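Exo-beta-1,3-galactanase (Bifidobacterium bifidum, PDB 5FLW) probably hydrolyses beta-1,3-galactosidic bonds from the non-reducing ends of galactan chains, as a glycoside hydrolase of family 43. Local coordinates at residues Asp211-Thr219 and Glu229-Thr240; Arg137-Glu145 and Glu189-Tyr200. All blocks are in the same frame, centred on the assembly; numbering follows the deposited sequence.

Interaction 1: residues Asp211-Thr219 and Glu229-Thr240; sequences DTNDNKYST and EWKLFAPEGAKT. Unlike the reference sequence in segment 229-240: Glu236 (reference Lys).
Tyr217 and Lys231 form a hydrogen-bonded pair in the outermost beta hairpin of a four-stranded blade, one of five such sheets that make up the beta-propeller of family 43. Their reciprocal backbone bonds, Tyr217 N to Lys231 O at 2.9 Å and Lys231 N to Tyr217 O at 3.0 Å, are the only direct backbone hydrogen bonds between the two segments; beyond them side chains continue the contact. That task falls largely to Asp214. With CG beside its backbone N and anti to the carbonyl carbon (chi1 -68°), its side chain reaches across to the chain returning from the hairpin. CB lies 3.7 Å from Leu232 CD2, an apolar start; CG then carries the carboxylate to a type II turn running from Pro235 to Ala238. OD1 accepts from Lys239 N at 2.8 Å, through a bent N-H (134°). OD2 receives Gly237 N at 2.9 Å on its syn side, in a nearly straight bond (170°) tilted somewhat from the carboxylate plane, and a water links the same oxygen to Lys239 NZ. One carboxylate thus grips two backbone amides, one within the turn and one just after it. The positive phi of Gly237 would press any side chain there against the preceding carbonyl.

Along the hairpin, Tyr217 CD1 rests against Phe233 CB, and the tyrosine hydroxyl goes on to Ala290 N in the neighbouring blade. Trp230 offers a ring face to Ser218, whose CB stands 3.5 Å from the centroid of the six-membered ring; Ser218 OG turns to Ser228 O. Where the loops meet, Thr240 OG1 donates in the carbonyl plane to Asn213 O at 2.7 Å.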
loop_
_atom_site.group_PDB
_atom_site.type_symbol
_atom_site.label_atom_id
_atom_site.label_comp_id
_atom_site.label_asym_id
_atom_site.label_seq_id
_atom_site.Cartn_x
_atom_site.Cartn_y
_atom_site.Cartn_z
ATOM N N ASP A 211 -11.939 11.139 7.832
ATOM C CA ASP A 211 -13.022 11.065 6.863
ATOM C C ASP A 211 -12.546 10.424 5.559
ATOM O O ASP A 211 -11.423 10.657 5.094
ATOM C CB ASP A 211 -13.569 12.464 6.586
ATOM C CG ASP A 211 -14.266 13.089 7.811
ATOM O OD1 ASP A 211 -14.911 12.365 8.620
ATOM O OD2 ASP A 211 -14.137 14.322 7.969
ATOM N N THR A 212 -13.405 9.597 4.975
ATOM C CA THR A 212 -13.163 9.075 3.642
ATOM C C THR A 212 -13.535 10.137 2.605
ATOM O O THR A 212 -14.317 11.060 2.869
ATOM C CB THR A 212 -13.943 7.774 3.455
ATOM O OG1 THR A 212 -15.306 7.987 3.832
ATOM C CG2 THR A 212 -13.359 6.665 4.350
ATOM N N ASN A 213 -12.956 10.003 1.413
ATOM C CA ASN A 213 -13.127 10.980 0.349
ATOM C C ASN A 213 -13.181 10.261 -0.990
ATOM O O ASN A 213 -12.948 9.050 -1.085
ATOM C CB ASN A 213 -11.986 12.032 0.368
ATOM C CG ASN A 213 -10.587 11.406 0.199
ATOM O OD1 ASN A 213 -10.198 11.006 -0.897
ATOM N ND2 ASN A 213 -9.825 11.366 1.283
ATOM N N ASP A 214 -13.485 11.025 -2.037
ATOM C CA ASP A 214 -13.488 10.481 -3.390
ATOM C C ASP A 214 -12.032 10.383 -3.839
ATOM O O ASP A 214 -11.384 11.398 -4.148
ATOM C CB ASP A 214 -14.315 11.361 -4.323
ATOM C CG ASP A 214 -15.801 11.323 -4.011
ATOM O OD1 ASP A 214 -16.308 10.296 -3.478
ATOM O OD2 ASP A 214 -16.484 12.328 -4.341
ATOM N N ASN A 215 -11.503 9.155 -3.847
ATOM C CA ASN A 215 -10.128 8.921 -4.261
ATOM C C ASN A 215 -9.996 9.106 -5.783
ATOM O O ASN A 215 -10.979 9.077 -6.536
ATOM C CB ASN A 215 -9.679 7.515 -3.857
ATOM C CG ASN A 215 -9.639 7.287 -2.320
ATOM O OD1 ASN A 215 -9.396 6.162 -1.883
ATOM N ND2 ASN A 215 -9.890 8.329 -1.520
ATOM N N LYS A 216 -8.751 9.295 -6.241
ATOM C CA LYS A 216 -8.532 9.625 -7.648
ATOM C C LYS A 216 -7.352 8.852 -8.230
ATOM O O LYS A 216 -6.534 8.253 -7.508
ATOM C CB LYS A 216 -8.300 11.132 -7.841
ATOM C CG LYS A 216 -9.308 12.012 -7.179
ATOM C CD LYS A 216 -9.115 13.464 -7.606
ATOM C CE LYS A 216 -10.234 14.330 -7.085
ATOM N NZ LYS A 216 -10.042 15.776 -7.394
ATOM N N TYR A 217 -7.254 8.902 -9.568
ATOM C CA TYR A 217 -6.149 8.278 -10.286
ATOM C C TYR A 217 -5.631 9.177 -11.412
ATOM O O TYR A 217 -6.329 10.075 -11.918
ATOM C CB TYR A 217 -6.518 6.878 -10.810
ATOM C CG TYR A 217 -7.427 6.902 -12.026
ATOM C CD1 TYR A 217 -8.780 7.243 -11.902
ATOM C CD2 TYR A 217 -6.939 6.607 -13.296
ATOM C CE1 TYR A 217 -9.631 7.290 -13.008
ATOM C CE2 TYR A 217 -7.783 6.650 -14.425
ATOM C CZ TYR A 217 -9.126 6.985 -14.272
ATOM O OH TYR A 217 -9.961 7.012 -15.379
ATOM N N SER A 218 -4.386 8.904 -11.810
ATOM C CA SER A 218 -3.718 9.577 -12.915
ATOM C C SER A 218 -3.004 8.515 -13.740
ATOM O O SER A 218 -2.682 7.438 -13.231
ATOM C CB SER A 218 -2.736 10.628 -12.378
ATOM O OG SER A 218 -2.039 11.292 -13.400
ATOM N N THR A 219 -2.779 8.811 -15.032
ATOM C CA THR A 219 -2.098 7.885 -15.941
ATOM C C THR A 219 -0.914 8.576 -16.620
ATOM O O THR A 219 -0.854 9.809 -16.723
ATOM C CB THR A 219 -3.032 7.303 -17.031
ATOM O OG1 THR A 219 -3.513 8.368 -17.852
ATOM C CG2 THR A 219 -4.228 6.621 -16.393
ATOM N N GLU A 229 -4.396 14.584 -15.749
ATOM C CA GLU A 229 -5.321 15.108 -14.750
ATOM C C GLU A 229 -5.754 13.986 -13.796
ATOM O O GLU A 229 -5.942 12.842 -14.216
ATOM C CB GLU A 229 -6.544 15.641 -15.505
ATOM C CG GLU A 229 -7.728 15.961 -14.631
ATOM C CD GLU A 229 -9.018 16.242 -15.419
ATOM O OE1 GLU A 229 -9.189 15.711 -16.544
ATOM O OE2 GLU A 229 -9.877 16.990 -14.907
ATOM N N TRP A 230 -5.945 14.317 -12.529
ATOM C CA TRP A 230 -6.396 13.322 -11.566
ATOM C C TRP A 230 -7.923 13.262 -11.612
ATOM O O TRP A 230 -8.591 14.279 -11.460
ATOM C CB TRP A 230 -5.886 13.652 -10.163
ATOM C CG TRP A 230 -4.403 13.468 -10.045
ATOM C CD1 TRP A 230 -3.433 14.321 -10.483
ATOM C CD2 TRP A 230 -3.719 12.349 -9.471
ATOM N NE1 TRP A 230 -2.193 13.806 -10.215
ATOM C CE2 TRP A 230 -2.340 12.596 -9.592
ATOM C CE3 TRP A 230 -4.140 11.164 -8.863
ATOM C CZ2 TRP A 230 -1.379 11.701 -9.125
ATOM C CZ3 TRP A 230 -3.187 10.281 -8.404
ATOM C CH2 TRP A 230 -1.824 10.552 -8.537
ATOM N N LYS A 231 -8.539 12.157 -11.715
ATOM C CA LYS A 231 -9.941 11.832 -11.946
ATOM C C LYS A 231 -10.481 10.834 -10.940
ATOM O O LYS A 231 -9.743 10.062 -10.345
ATOM C CB LYS A 231 -10.123 11.233 -13.338
ATOM C CG LYS A 231 -9.864 12.186 -14.487
ATOM C CD LYS A 231 -10.050 11.480 -15.816
ATOM C CE LYS A 231 -9.818 12.427 -16.980
ATOM N NZ LYS A 231 -9.977 11.732 -18.283
ATOM N N LEU A 232 -11.672 10.898 -10.614
ATOM C CA LEU A 232 -12.282 9.957 -9.699
ATOM C C LEU A 232 -12.447 8.609 -10.378
ATOM O O LEU A 232 -12.744 8.548 -11.563
ATOM C CB LEU A 232 -13.689 10.448 -9.334
ATOM C CG LEU A 232 -13.968 11.286 -8.085
ATOM C CD1 LEU A 232 -13.364 12.671 -8.209
ATOM C CD2 LEU A 232 -15.465 11.390 -7.833
ATOM N N PHE A 233 -12.255 7.525 -9.635
ATOM C CA PHE A 233 -12.543 6.185 -10.161
ATOM C C PHE A 233 -13.807 5.518 -9.613
ATOM O O PHE A 233 -14.277 4.540 -10.209
ATOM C CB PHE A 233 -11.338 5.223 -10.068
ATOM C CG PHE A 233 -10.740 5.091 -8.689
ATOM C CD1 PHE A 233 -9.758 5.975 -8.243
ATOM C CD2 PHE A 233 -11.153 4.071 -7.840
ATOM C CE1 PHE A 233 -9.203 5.858 -6.959
ATOM C CE2 PHE A 233 -10.601 3.937 -6.538
ATOM C CZ PHE A 233 -9.626 4.833 -6.112
ATOM N N ALA A 234 -14.344 5.990 -8.492
ATOM C CA ALA A 234 -15.637 5.589 -7.955
ATOM C C ALA A 234 -16.655 6.724 -8.126
ATOM O O ALA A 234 -16.288 7.863 -8.436
ATOM C CB ALA A 234 -15.486 5.241 -6.470
ATOM N N PRO A 235 -17.951 6.447 -7.923
ATOM C CA PRO A 235 -18.953 7.500 -8.157
ATOM C C PRO A 235 -18.731 8.701 -7.246
ATOM O O PRO A 235 -18.260 8.592 -6.104
ATOM C CB PRO A 235 -20.280 6.798 -7.867
ATOM C CG PRO A 235 -20.004 5.352 -8.029
ATOM C CD PRO A 235 -18.573 5.120 -7.697
ATOM N N GLU A 236 -19.039 9.867 -7.790
ATOM C CA GLU A 236 -18.934 11.093 -7.022
ATOM C C GLU A 236 -19.815 11.031 -5.786
ATOM O O GLU A 236 -21.003 10.699 -5.870
ATOM C CB GLU A 236 -19.326 12.276 -7.905
ATOM C CG GLU A 236 -19.194 13.633 -7.248
ATOM C CD GLU A 236 -19.441 14.773 -8.218
ATOM O OE1 GLU A 236 -20.286 14.605 -9.153
ATOM O OE2 GLU A 236 -18.825 15.862 -8.002
ATOM N N GLY A 237 -19.224 11.358 -4.635
ATOM C CA GLY A 237 -19.933 11.312 -3.389
ATOM C C GLY A 237 -19.956 9.955 -2.727
ATOM O O GLY A 237 -20.378 9.867 -1.567
ATOM N N ALA A 238 -19.520 8.890 -3.415
ATOM C CA ALA A 238 -19.466 7.572 -2.787
ATOM C C ALA A 238 -18.318 7.450 -1.790
ATOM O O ALA A 238 -18.246 6.443 -1.076
ATOM C CB ALA A 238 -19.331 6.447 -3.814
ATOM N N LYS A 239 -17.402 8.431 -1.738
ATOM C CA LYS A 239 -16.230 8.374 -0.849
ATOM C C LYS A 239 -15.445 7.070 -1.028
ATOM O O LYS A 239 -14.978 6.474 -0.059
ATOM C CB LYS A 239 -16.598 8.576 0.631
ATOM C CG LYS A 239 -17.447 9.774 0.988
ATOM C CD LYS A 239 -16.781 11.073 0.677
ATOM C CE LYS A 239 -17.663 12.224 1.198
ATOM N NZ LYS A 239 -17.318 13.580 0.607
ATOM N N THR A 240 -15.297 6.622 -2.286
ATOM C CA THR A 240 -14.581 5.376 -2.593
ATOM C C THR A 240 -15.230 4.200 -1.853
ATOM O O THR A 240 -14.554 3.351 -1.261
ATOM C CB THR A 240 -13.078 5.488 -2.284
ATOM O OG1 THR A 240 -12.611 6.800 -2.628
ATOM C CG2 THR A 240 -12.285 4.483 -3.103
HETATM O O HOH W 1 -15.821 8.171 -4.770
HETATM O O HOH W 2 -17.649 13.672 -1.950
HETATM O O HOH W 3 -13.470 8.100 -6.602
HETATM O O HOH W 4 -7.053 10.094 -14.656
HETATM O O HOH W 5 -12.495 8.027 -14.929
HETATM O O HOH W 6 -9.773 8.636 -18.232
#

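Interaction 2: residues Arg137-Glu145 and Glu189-Tyr200; sequences RDIGVFQDE and ESPTIIKKDGLY
Phe142 and Tyr200 turn their rings almost perpendicular (85°), nearest carbons Phe142 CE2 and Tyr200 CE1 3.7 Å apart. The phenylalanine projects from strand 139-143 toward strand 191-196, each innermost in its propeller blade. With CG anti to the backbone N (chi1 173°), its ring receives Ile193 CG2 over one face in a CH-pi contact. The strands run nearly parallel, 12° apart, without backbone pairing; one water lies within hydrogen-bonding distance of Ile139 O and Pro191 O, another links Val141 O to Ile193 N. At one end, Asp138 OD2 accepts Ser190 N at 2.8 Å through its anti lone pair, while Asp138 OD1 forms a salt bridge with Arg83. Glu189 OE1 lies 3.2 Å from Asp138 OD2, the carboxylate planes tilted modestly.

At the other, the Asp144 carboxylate stands steeply to the Tyr200 ring, OD2 near the ring's plane. OD2 accepts Tyr200 OH at 2.6 Å and OD1 makes a salt bridge with Lys195 NZ at 2.9 Å, both through syn lone pairs. Replacing Asp144 by an alanine is likely to cost the Lys195 ammonium this salt bridge and the Tyr200 hydroxyl this acceptor. With Glu145 N also bonded to OD1, this buried carboxylate probably stays ionised.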
loop_
_atom_site.group_PDB
_atom_site.type_symbol
_atom_site.label_atom_id
_atom_site.label_comp_id
_atom_site.label_asym_id
_atom_site.label_seq_id
_atom_site.Cartn_x
_atom_site.Cartn_y
_atom_site.Cartn_z
ATOM N N ARG A 137 5.818 10.021 4.401
ATOM C CA ARG A 137 4.784 9.408 5.239
ATOM C C ARG A 137 4.183 8.187 4.536
ATOM O O ARG A 137 4.873 7.172 4.429
ATOM C CB ARG A 137 3.808 10.465 5.742
ATOM C CG ARG A 137 4.524 11.433 6.707
ATOM C CD ARG A 137 3.528 12.230 7.501
ATOM N NE ARG A 137 4.116 13.143 8.479
ATOM C CZ ARG A 137 4.420 14.393 8.179
ATOM N NH1 ARG A 137 4.216 14.802 6.922
ATOM N NH2 ARG A 137 4.902 15.233 9.102
ATOM N N ASP A 138 2.959 8.253 3.998
ATOM C CA ASP A 138 2.411 7.065 3.328
ATOM C C ASP A 138 3.326 6.620 2.194
ATOM O O ASP A 138 3.884 7.450 1.464
ATOM C CB ASP A 138 1.057 7.367 2.698
ATOM C CG ASP A 138 -0.069 7.413 3.706
ATOM O OD1 ASP A 138 0.166 7.282 4.945
ATOM O OD2 ASP A 138 -1.202 7.637 3.236
ATOM N N ILE A 139 3.492 5.301 2.057
ATOM C CA ILE A 139 4.320 4.724 1.011
ATOM C C ILE A 139 3.551 3.623 0.281
ATOM O O ILE A 139 2.611 3.021 0.814
ATOM C CB ILE A 139 5.670 4.153 1.519
ATOM C CG1 ILE A 139 5.412 3.081 2.585
ATOM C CG2 ILE A 139 6.617 5.272 2.015
ATOM C CD1 ILE A 139 6.591 2.145 2.789
ATOM N N GLY A 140 3.993 3.371 -0.966
ATOM C CA GLY A 140 3.638 2.179 -1.709
ATOM C C GLY A 140 4.841 1.750 -2.530
ATOM O O GLY A 140 5.856 2.440 -2.548
ATOM N N VAL A 141 4.732 0.598 -3.201
ATOM C CA VAL A 141 5.822 0.115 -4.048
ATOM C C VAL A 141 5.321 -0.274 -5.442
ATOM O O VAL A 141 4.149 -0.620 -5.649
ATOM C CB VAL A 141 6.628 -1.047 -3.408
ATOM C CG1 VAL A 141 7.352 -0.571 -2.129
ATOM C CG2 VAL A 141 5.710 -2.243 -3.129
ATOM N N PHE A 142 6.248 -0.255 -6.406
ATOM C CA PHE A 142 5.954 -0.730 -7.750
ATOM C C PHE A 142 7.227 -1.328 -8.359
ATOM O O PHE A 142 8.311 -0.755 -8.245
ATOM C CB PHE A 142 5.370 0.393 -8.634
ATOM C CG PHE A 142 5.196 -0.001 -10.086
ATOM C CD1 PHE A 142 4.177 -0.863 -10.475
ATOM C CD2 PHE A 142 6.064 0.476 -11.057
ATOM C CE1 PHE A 142 4.042 -1.241 -11.789
ATOM C CE2 PHE A 142 5.923 0.101 -12.367
ATOM C CZ PHE A 142 4.908 -0.762 -12.734
ATOM N N GLN A 143 7.084 -2.489 -8.991
ATOM C CA GLN A 143 8.179 -3.156 -9.685
ATOM C C GLN A 143 7.811 -3.274 -11.164
ATOM O O GLN A 143 6.802 -3.904 -11.511
ATOM C CB GLN A 143 8.439 -4.527 -9.071
ATOM C CG GLN A 143 9.586 -5.255 -9.677
ATOM C CD GLN A 143 9.924 -6.497 -8.902
ATOM O OE1 GLN A 143 9.101 -7.423 -8.785
ATOM N NE2 GLN A 143 11.125 -6.522 -8.329
ATOM N N ASP A 144 8.619 -2.650 -12.024
ATOM C CA ASP A 144 8.354 -2.570 -13.456
ATOM C C ASP A 144 8.864 -3.834 -14.183
ATOM O O ASP A 144 9.561 -4.682 -13.600
ATOM C CB ASP A 144 8.957 -1.282 -14.024
ATOM C CG ASP A 144 8.172 -0.714 -15.213
ATOM O OD1 ASP A 144 7.363 -1.437 -15.841
ATOM O OD2 ASP A 144 8.410 0.472 -15.529
ATOM N N GLU A 145 8.502 -3.929 -15.480
ATOM C CA GLU A 145 8.781 -5.136 -16.256
ATOM C C GLU A 145 10.274 -5.351 -16.463
ATOM O O GLU A 145 10.720 -6.493 -16.629
ATOM C CB GLU A 145 8.054 -5.083 -17.611
ATOM C CG GLU A 145 7.907 -6.449 -18.300
ATOM C CD GLU A 145 6.783 -6.486 -19.326
ATOM O OE1 GLU A 145 6.289 -5.397 -19.689
ATOM O OE2 GLU A 145 6.392 -7.597 -19.753
ATOM N N GLU A 189 -2.429 10.789 -0.844
ATOM C CA GLU A 189 -1.673 9.833 -0.041
ATOM C C GLU A 189 -2.026 8.382 -0.379
ATOM O O GLU A 189 -2.691 8.129 -1.377
ATOM C CB GLU A 189 -1.722 10.143 1.457
ATOM C CG GLU A 189 -3.090 10.075 2.089
ATOM C CD GLU A 189 -3.078 10.511 3.544
ATOM O OE1 GLU A 189 -2.000 10.544 4.171
ATOM O OE2 GLU A 189 -4.161 10.809 4.063
ATOM N N SER A 190 -1.661 7.321 0.476
ATOM C CA SER A 190 -1.915 5.895 0.236
ATOM C C SER A 190 -1.747 5.542 -1.245
ATOM O O SER A 190 -2.667 5.042 -1.878
ATOM C CB SER A 190 -3.280 5.450 0.783
ATOM O OG SER A 190 -4.366 6.018 0.075
ATOM N N PRO A 191 -0.558 5.791 -1.788
ATOM C CA PRO A 191 -0.346 5.544 -3.222
ATOM C C PRO A 191 -0.261 4.063 -3.578
ATOM O O PRO A 191 0.263 3.235 -2.812
ATOM C CB PRO A 191 1.007 6.233 -3.490
ATOM C CG PRO A 191 1.721 6.156 -2.166
ATOM C CD PRO A 191 0.621 6.415 -1.153
ATOM N N THR A 192 -0.722 3.762 -4.803
ATOM C CA THR A 192 -0.562 2.447 -5.413
ATOM C C THR A 192 -0.515 2.632 -6.933
ATOM O O THR A 192 -1.217 3.495 -7.471
ATOM C CB THR A 192 -1.684 1.485 -4.947
ATOM O OG1 THR A 192 -1.524 0.204 -5.580
ATOM C CG2 THR A 192 -3.068 2.057 -5.217
ATOM N N ILE A 193 0.334 1.846 -7.618
ATOM C CA ILE A 193 0.509 1.943 -9.068
ATOM C C ILE A 193 0.448 0.556 -9.693
ATOM O O ILE A 193 1.075 -0.388 -9.201
ATOM C CB ILE A 193 1.855 2.631 -9.452
ATOM C CG1 ILE A 193 1.845 4.113 -9.042
ATOM C CG2 ILE A 193 2.172 2.508 -10.973
ATOM C CD1 ILE A 193 3.151 4.870 -9.263
ATOM N N ILE A 194 -0.243 0.462 -10.830
ATOM C CA ILE A 194 -0.231 -0.726 -11.678
ATOM C C ILE A 194 0.096 -0.274 -13.098
ATOM O O ILE A 194 0.113 0.923 -13.414
ATOM C CB ILE A 194 -1.544 -1.570 -11.651
ATOM C CG1 ILE A 194 -2.757 -0.769 -12.155
ATOM C CG2 ILE A 194 -1.811 -2.157 -10.264
ATOM C CD1 ILE A 194 -2.980 -0.806 -13.638
ATOM N N LYS A 195 0.387 -1.252 -13.942
ATOM C CA LYS A 195 0.680 -1.014 -15.351
ATOM C C LYS A 195 -0.135 -1.965 -16.220
ATOM O O LYS A 195 -0.241 -3.157 -15.918
ATOM C CB LYS A 195 2.170 -1.280 -15.647
ATOM C CG LYS A 195 2.739 -0.640 -16.937
ATOM C CD LYS A 195 4.145 -1.165 -17.197
ATOM C CE LYS A 195 4.822 -0.446 -18.331
ATOM N NZ LYS A 195 6.260 -0.783 -18.488
ATOM N N LYS A 196 -0.714 -1.433 -17.295
ATOM C CA LYS A 196 -1.450 -2.257 -18.245
ATOM C C LYS A 196 -1.180 -1.748 -19.657
ATOM O O LYS A 196 -1.452 -0.579 -19.964
ATOM C CB LYS A 196 -2.955 -2.231 -17.965
ATOM C CG LYS A 196 -3.752 -3.131 -18.892
ATOM C CD LYS A 196 -5.232 -2.813 -18.783
ATOM C CE LYS A 196 -6.052 -3.494 -19.854
ATOM N NZ LYS A 196 -5.804 -4.957 -19.860
ATOM N N ASP A 197 -0.662 -2.628 -20.512
ATOM C CA ASP A 197 -0.453 -2.315 -21.931
ATOM C C ASP A 197 0.294 -0.997 -22.108
ATOM O O ASP A 197 -0.100 -0.121 -22.886
ATOM C CB ASP A 197 -1.764 -2.330 -22.713
ATOM C CG ASP A 197 -1.546 -2.185 -24.211
ATOM O OD1 ASP A 197 -0.452 -2.551 -24.692
ATOM O OD2 ASP A 197 -2.499 -1.686 -24.907
ATOM N N GLY A 198 1.386 -0.854 -21.348
ATOM C CA GLY A 198 2.267 0.288 -21.475
ATOM C C GLY A 198 1.839 1.546 -20.740
ATOM O O GLY A 198 2.593 2.527 -20.764
ATOM N N LEU A 199 0.665 1.565 -20.098
ATOM C CA LEU A 199 0.168 2.749 -19.400
ATOM C C LEU A 199 0.197 2.482 -17.896
ATOM O O LEU A 199 -0.294 1.442 -17.443
ATOM C CB LEU A 199 -1.267 3.075 -19.817
ATOM C CG LEU A 199 -1.805 4.441 -19.402
ATOM C CD1 LEU A 199 -1.114 5.527 -20.209
ATOM C CD2 LEU A 199 -3.292 4.521 -19.578
ATOM N N TYR A 200 0.768 3.423 -17.132
ATOM C CA TYR A 200 0.791 3.349 -15.669
ATOM C C TYR A 200 -0.458 4.015 -15.103
ATOM O O TYR A 200 -0.884 5.071 -15.583
ATOM C CB TYR A 200 2.020 4.076 -15.119
ATOM C CG TYR A 200 3.351 3.545 -15.620
ATOM C CD1 TYR A 200 3.947 2.439 -15.018
ATOM C CD2 TYR A 200 4.012 4.151 -16.705
ATOM C CE1 TYR A 200 5.161 1.951 -15.470
ATOM C CE2 TYR A 200 5.228 3.667 -17.166
ATOM C CZ TYR A 200 5.799 2.560 -16.548
ATOM O OH TYR A 200 7.015 2.067 -16.989
HETATM O O HOH W 7 0.911 10.384 3.912
HETATM O O HOH W 8 -1.144 8.814 7.025
HETATM O O HOH W 9 -0.064 3.196 0.181
HETATM O O HOH W 10 1.267 -0.621 -5.795
#

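Both contacts involve the blade whose strands run in the order 191-196, 199-205, 216-220, 231-232. Interaction 2 joins its innermost strand to the blade before it, with its centre about 9 Å from the centre of the chain; interaction 1 lies within the blade and closes its outer edge, about 17 Å from that centre. The contact centres are also about 17 Å apart, yet the segments touch where Thr219 CB packs at 3.4 Å from Tyr200 O. Trp202 gives a second connection, meeting Trp230 edge-to-face and touching Pro191 and Ile193. In family 43 the active site generally lies near the propeller axis, so interaction 2 is probably the nearer to it.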